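Local coordinates for protein fuculose-1-phosphate aldolase (Glaciozyma antarctica, PDB 4XXF) that is a class II aldolase of the AraD-like clan, a mixed alpha-beta fold that carries a bound zinc ion and assembles from four chains, at residues Ala29-Ala34 against Ala65-Thr70; Trp21-Leu26 against Met69-Leu74. All blocks are in the same frame, centred on the assembly; numbering follows the deposited sequence. Where two conformers were deposited one is given.

Interaction 1. Residues Ala29-Ala34 against Ala65-Thr70; sequences AIRIFA and AFRLMT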
# COMPACT_ATOMS: atom_id res chain seq x y z
N ALA A 29 14.66 -14.68 -5.98
CA ALA A 29 15.02 -13.28 -5.73
C ALA A 29 14.23 -12.33 -6.63
O ALA A 29 13.71 -11.30 -6.17
CB ALA A 29 16.51 -13.08 -5.93
N ILE A 30 14.13 -12.67 -7.91
CA ILE A 30 13.37 -11.88 -8.86
C ILE A 30 11.89 -11.84 -8.45
O ILE A 30 11.25 -10.77 -8.48
CB ILE A 30 13.55 -12.45 -10.26
CG1 ILE A 30 15.00 -12.25 -10.71
CG2 ILE A 30 12.57 -11.80 -11.22
CD1 ILE A 30 15.43 -13.16 -11.88
N ARG A 31 11.36 -12.98 -8.02
CA ARG A 31 9.98 -13.04 -7.53
C ARG A 31 9.78 -12.19 -6.26
O ARG A 31 8.71 -11.57 -6.08
CB ARG A 31 9.57 -14.50 -7.26
CG ARG A 31 9.35 -15.30 -8.55
CD ARG A 31 7.92 -15.13 -9.06
NE ARG A 31 7.67 -16.00 -10.21
CZ ARG A 31 6.53 -16.63 -10.45
NH1 ARG A 31 5.52 -16.54 -9.59
NH2 ARG A 31 6.42 -17.41 -11.51
N ILE A 32 10.78 -12.14 -5.39
CA ILE A 32 10.71 -11.28 -4.22
C ILE A 32 10.64 -9.81 -4.66
O ILE A 32 9.84 -9.04 -4.13
CB ILE A 32 11.93 -11.49 -3.27
CG1 ILE A 32 11.80 -12.81 -2.52
CG2 ILE A 32 12.10 -10.30 -2.31
CD1 ILE A 32 13.12 -13.33 -1.96
N PHE A 33 11.47 -9.42 -5.62
CA PHE A 33 11.43 -8.04 -6.12
C PHE A 33 10.04 -7.69 -6.64
O PHE A 33 9.52 -6.62 -6.33
CB PHE A 33 12.49 -7.82 -7.20
CG PHE A 33 13.85 -7.44 -6.65
CD1 PHE A 33 14.42 -8.13 -5.59
CD2 PHE A 33 14.56 -6.38 -7.19
CE1 PHE A 33 15.68 -7.79 -5.08
CE2 PHE A 33 15.80 -6.02 -6.69
CZ PHE A 33 16.38 -6.73 -5.64
N ALA A 34 9.40 -8.60 -7.37
CA ALA A 34 8.03 -8.34 -7.82
C ALA A 34 7.07 -8.27 -6.65
O ALA A 34 6.19 -7.40 -6.62
CB ALA A 34 7.58 -9.39 -8.80
N ALA A 65 8.03 -10.11 -17.14
CA ALA A 65 7.63 -9.63 -15.83
C ALA A 65 8.32 -10.41 -14.73
O ALA A 65 8.33 -11.65 -14.74
CB ALA A 65 6.13 -9.75 -15.66
N PHE A 66 8.87 -9.70 -13.75
CA PHE A 66 9.49 -10.36 -12.60
C PHE A 66 8.49 -11.30 -11.91
O PHE A 66 8.87 -12.38 -11.44
CB PHE A 66 10.01 -9.34 -11.59
CG PHE A 66 11.29 -8.64 -11.99
CD1 PHE A 66 11.79 -8.68 -13.28
CD2 PHE A 66 11.98 -7.92 -11.03
CE1 PHE A 66 12.97 -8.01 -13.60
CE2 PHE A 66 13.16 -7.25 -11.34
CZ PHE A 66 13.65 -7.29 -12.63
N ARG A 67 7.22 -10.89 -11.85
CA ARG A 67 6.15 -11.66 -11.21
C ARG A 67 5.94 -13.03 -11.84
O ARG A 67 5.40 -13.93 -11.20
CB ARG A 67 4.85 -10.83 -11.28
CG ARG A 67 3.56 -11.54 -10.87
CD ARG A 67 3.60 -11.95 -9.41
NE ARG A 67 2.35 -12.56 -8.97
CZ ARG A 67 2.02 -13.83 -9.18
NH1 ARG A 67 2.83 -14.63 -9.86
NH2 ARG A 67 0.87 -14.30 -8.72
N LEU A 68 6.36 -13.20 -13.10
CA LEU A 68 6.15 -14.45 -13.82
C LEU A 68 7.45 -15.22 -14.07
O LEU A 68 7.43 -16.22 -14.78
CB LEU A 68 5.46 -14.17 -15.16
CG LEU A 68 4.15 -13.39 -15.02
CD1 LEU A 68 3.62 -13.00 -16.40
CD2 LEU A 68 3.08 -14.19 -14.25
N MET A 69 8.56 -14.78 -13.47
CA MET A 69 9.85 -15.41 -13.71
C MET A 69 9.83 -16.88 -13.31
O MET A 69 9.30 -17.23 -12.26
CB MET A 69 10.94 -14.68 -12.92
CG MET A 69 12.37 -14.99 -13.35
SD MET A 69 12.73 -14.46 -15.06
CE MET A 69 12.00 -12.81 -15.10
N THR A 70 10.39 -17.74 -14.16
CA THR A 70 10.58 -19.15 -13.82
C THR A 70 12.01 -19.55 -14.15
O THR A 70 12.70 -18.85 -14.89
CB THR A 70 9.62 -20.10 -14.57
OG1 THR A 70 10.01 -20.19 -15.95
CG2 THR A 70 8.17 -19.63 -14.47
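Helix 15-36 packs against the 3-10 turn 66-68, its closest backbone approach being Ala-34 to Arg-67, with CA atoms 5.1 Å apart. In the class II aldolase/adducin fold of this chain, the turn lies in the connection between strands 56-59 and 75-78. The CB of Ala-34 sits 3.4 Å from the backbone N of Arg-67. Ile-30 sends CG2 anti to its own backbone N, which brings that methyl obliquely onto Phe-66, 3.5 Å from CG, and also against the CB of Met-69. The CB of Phe-33 meets the edge of the Phe-66 ring, and Leu-46 of strand 45-49 touches Ile-30, Phe-33 and Phe-66 alike, continuing this apolar layer. Arg-31 makes the hydrogen bonds across the contact. Its chain bends at chi2 (-87°), and the guanidinium slides over the turn with Arg-67 O 2.9 Å above the plane, over its centre. The NH1 atoms of Arg-31 and Arg-67 come to 3.3 Å of each other, and their shared salt-bridge partner, Glu-255 OE1, probably offsets the like charge. Met-69 O lies close to the Arg-31 guanidinium plane and accepts from both NE (2.9 Å, in the carbonyl plane on a lone pair) and NH2 (3.0 Å, above the carbonyl plane).

Interaction 2. Residues Trp21-Leu26 against Met69-Leu74; sequences WLKERL and MTVSDL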
# COMPACT_ATOMS: atom_id res chain seq x y z
N TRP A 21 20.64 -25.01 -7.87
CA TRP A 21 20.27 -24.25 -6.67
C TRP A 21 20.30 -22.75 -6.96
O TRP A 21 19.37 -22.01 -6.61
CB TRP A 21 21.22 -24.55 -5.50
CG TRP A 21 21.05 -23.60 -4.35
CD1 TRP A 21 21.71 -22.41 -4.14
CD2 TRP A 21 20.12 -23.73 -3.26
NE1 TRP A 21 21.26 -21.81 -2.99
CE2 TRP A 21 20.28 -22.60 -2.43
CE3 TRP A 21 19.17 -24.69 -2.91
CZ2 TRP A 21 19.54 -22.41 -1.27
CZ3 TRP A 21 18.43 -24.50 -1.76
CH2 TRP A 21 18.61 -23.37 -0.95
N LEU A 22 21.38 -22.30 -7.58
CA LEU A 22 21.57 -20.88 -7.85
C LEU A 22 20.52 -20.33 -8.81
O LEU A 22 20.03 -19.23 -8.61
CB LEU A 22 22.97 -20.62 -8.39
CG LEU A 22 24.11 -20.78 -7.39
CD1 LEU A 22 25.44 -20.70 -8.11
CD2 LEU A 22 24.04 -19.74 -6.28
N LYS A 23 20.17 -21.08 -9.85
CA LYS A 23 19.13 -20.62 -10.78
C LYS A 23 17.79 -20.49 -10.06
O LYS A 23 17.08 -19.50 -10.23
CB LYS A 23 19.03 -21.57 -11.98
CG LYS A 23 20.23 -21.48 -12.93
CD LYS A 23 20.13 -22.43 -14.12
CE LYS A 23 19.01 -22.03 -15.07
NZ LYS A 23 18.92 -22.98 -16.21
N GLU A 24 17.43 -21.48 -9.25
CA GLU A 24 16.18 -21.37 -8.51
C GLU A 24 16.24 -20.17 -7.54
O GLU A 24 15.24 -19.45 -7.35
CB GLU A 24 15.88 -22.66 -7.75
CG GLU A 24 14.56 -22.57 -6.96
CD GLU A 24 14.34 -23.72 -6.00
OE1 GLU A 24 15.13 -24.69 -5.99
OE2 GLU A 24 13.36 -23.66 -5.23
N ARG A 25 17.40 -19.95 -6.92
CA ARG A 25 17.53 -18.88 -5.93
C ARG A 25 17.42 -17.52 -6.62
O ARG A 25 16.84 -16.59 -6.06
CB ARG A 25 18.87 -19.01 -5.18
CG ARG A 25 18.89 -18.36 -3.80
CD ARG A 25 17.92 -19.06 -2.87
NE ARG A 25 18.13 -18.76 -1.45
CZ ARG A 25 17.33 -19.21 -0.49
NH1 ARG A 25 16.30 -19.99 -0.81
NH2 ARG A 25 17.56 -18.90 0.77
N LEU A 26 17.98 -17.40 -7.82
CA LEU A 26 17.88 -16.16 -8.59
C LEU A 26 16.44 -15.89 -8.98
O LEU A 26 15.97 -14.75 -8.88
CB LEU A 26 18.76 -16.23 -9.85
CG LEU A 26 18.78 -14.93 -10.66
CD1 LEU A 26 19.33 -13.79 -9.84
CD2 LEU A 26 19.53 -15.09 -11.95
N MET A 69 8.56 -14.78 -13.47
CA MET A 69 9.85 -15.41 -13.71
C MET A 69 9.83 -16.88 -13.31
O MET A 69 9.30 -17.23 -12.26
CB MET A 69 10.94 -14.68 -12.92
CG MET A 69 12.37 -14.99 -13.35
SD MET A 69 12.73 -14.46 -15.06
CE MET A 69 12.00 -12.81 -15.10
N THR A 70 10.39 -17.74 -14.16
CA THR A 70 10.58 -19.15 -13.82
C THR A 70 12.01 -19.55 -14.15
O THR A 70 12.70 -18.85 -14.89
CB THR A 70 9.62 -20.10 -14.57
OG1 THR A 70 10.01 -20.19 -15.95
CG2 THR A 70 8.17 -19.63 -14.47
N VAL A 71 12.44 -20.67 -13.59
CA VAL A 71 13.79 -21.17 -13.84
C VAL A 71 14.07 -21.35 -15.34
O VAL A 71 15.15 -21.00 -15.82
CB VAL A 71 14.02 -22.50 -13.07
CG1 VAL A 71 15.28 -23.22 -13.56
CG2 VAL A 71 14.10 -22.22 -11.58
N SER A 72 13.07 -21.82 -16.09
CA SER A 72 13.22 -22.05 -17.53
C SER A 72 13.42 -20.77 -18.34
O SER A 72 13.88 -20.82 -19.48
CB SER A 72 11.99 -22.80 -18.06
OG SER A 72 11.98 -24.13 -17.58
N ASP A 73 13.07 -19.63 -17.76
CA ASP A 73 13.21 -18.36 -18.47
C ASP A 73 14.61 -17.77 -18.42
O ASP A 73 14.98 -16.97 -19.28
CB ASP A 73 12.25 -17.32 -17.88
CG ASP A 73 10.80 -17.68 -18.10
OD1 ASP A 73 10.40 -17.84 -19.27
OD2 ASP A 73 10.07 -17.79 -17.09
N LEU A 74 15.39 -18.13 -17.40
CA LEU A 74 16.70 -17.53 -17.22
C LEU A 74 17.62 -17.81 -18.40
O LEU A 74 17.63 -18.93 -18.93
CB LEU A 74 17.38 -18.04 -15.96
CG LEU A 74 16.70 -17.75 -14.63
CD1 LEU A 74 17.62 -18.24 -13.53
CD2 LEU A 74 16.37 -16.25 -14.48
O HOH W 1 17.01 -21.39 -17.81
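Lys-23 leaves helix 15-36 with CG anti to its carbonyl carbon and an otherwise extended chain, then bends at chi3 (68°), which turns NZ toward a water held by the carbonyls of Val-71 and Leu-74. In Val-71 the first torsion (166°) splits the two methyls between neighbouring helix residues: CG1 lies 4.2 Å from Lys-23 CE, while CG2 rests on the backbone of Glu-24, 3.8 Å from its CA. Leu-74 drives one branch into the helix surface. Leu-74 CD1 reaches the carbonyl O of Lys-23 at 3.6 Å, and the same methyl touches Lys-23 CB and, at 4.0 Å, Leu-26 CD2. Val-27, one turn on from Lys-23, also touches Val-71 and Leu-74, and Leu-26 continues inward to Leu-46 and Val-48 of strand 45-49. The loop's own shape is set by a short 3-10 segment, 71-73. Thr-70, just ahead of it, gives both its backbone N and its OG1 to Asp-73 OD2 at the segment's far end, the hydroxyl at 2.7 Å from above the carboxylate plane, the amide on the anti lone pair. Glu-24 turns its carboxylate elsewhere, to a salt bridge with Arg-257. Across the contact no direct hydrogen bond forms; a single water does the work, accepting from Lys-23 NZ at 3.0 Å and donating to the carbonyls of Val-71 and Leu-74. With both its hydrogens committed to carbonyls, that water is probably polarised into a better acceptor for the ammonium, whose charge also has a cation-pi partner in Trp-58.

Overall arrangement
Both contacts join helix 15-36 to one connection, the loop between strands 56-59 and 75-78, and they share Met-69 and Thr-70 with centres about 10 Å apart. Each is partly buried, and each borders strand 45-49 and helix 234-256. Interaction 1 has the larger interface and more buried residues; of the two, only it meets a second subunit, whose Gln-246 and Val-247 reach the 65-70 segment. Interaction 2, further toward the N-terminal end of the helix, is smaller. The polar chemistry also differs: direct arginine-to-carbonyl bonds in the first, a water relay from a lysine in the second. Ile-30 CD1 and Leu-74 CD2, 4.2 Å apart, connect their apolar sides.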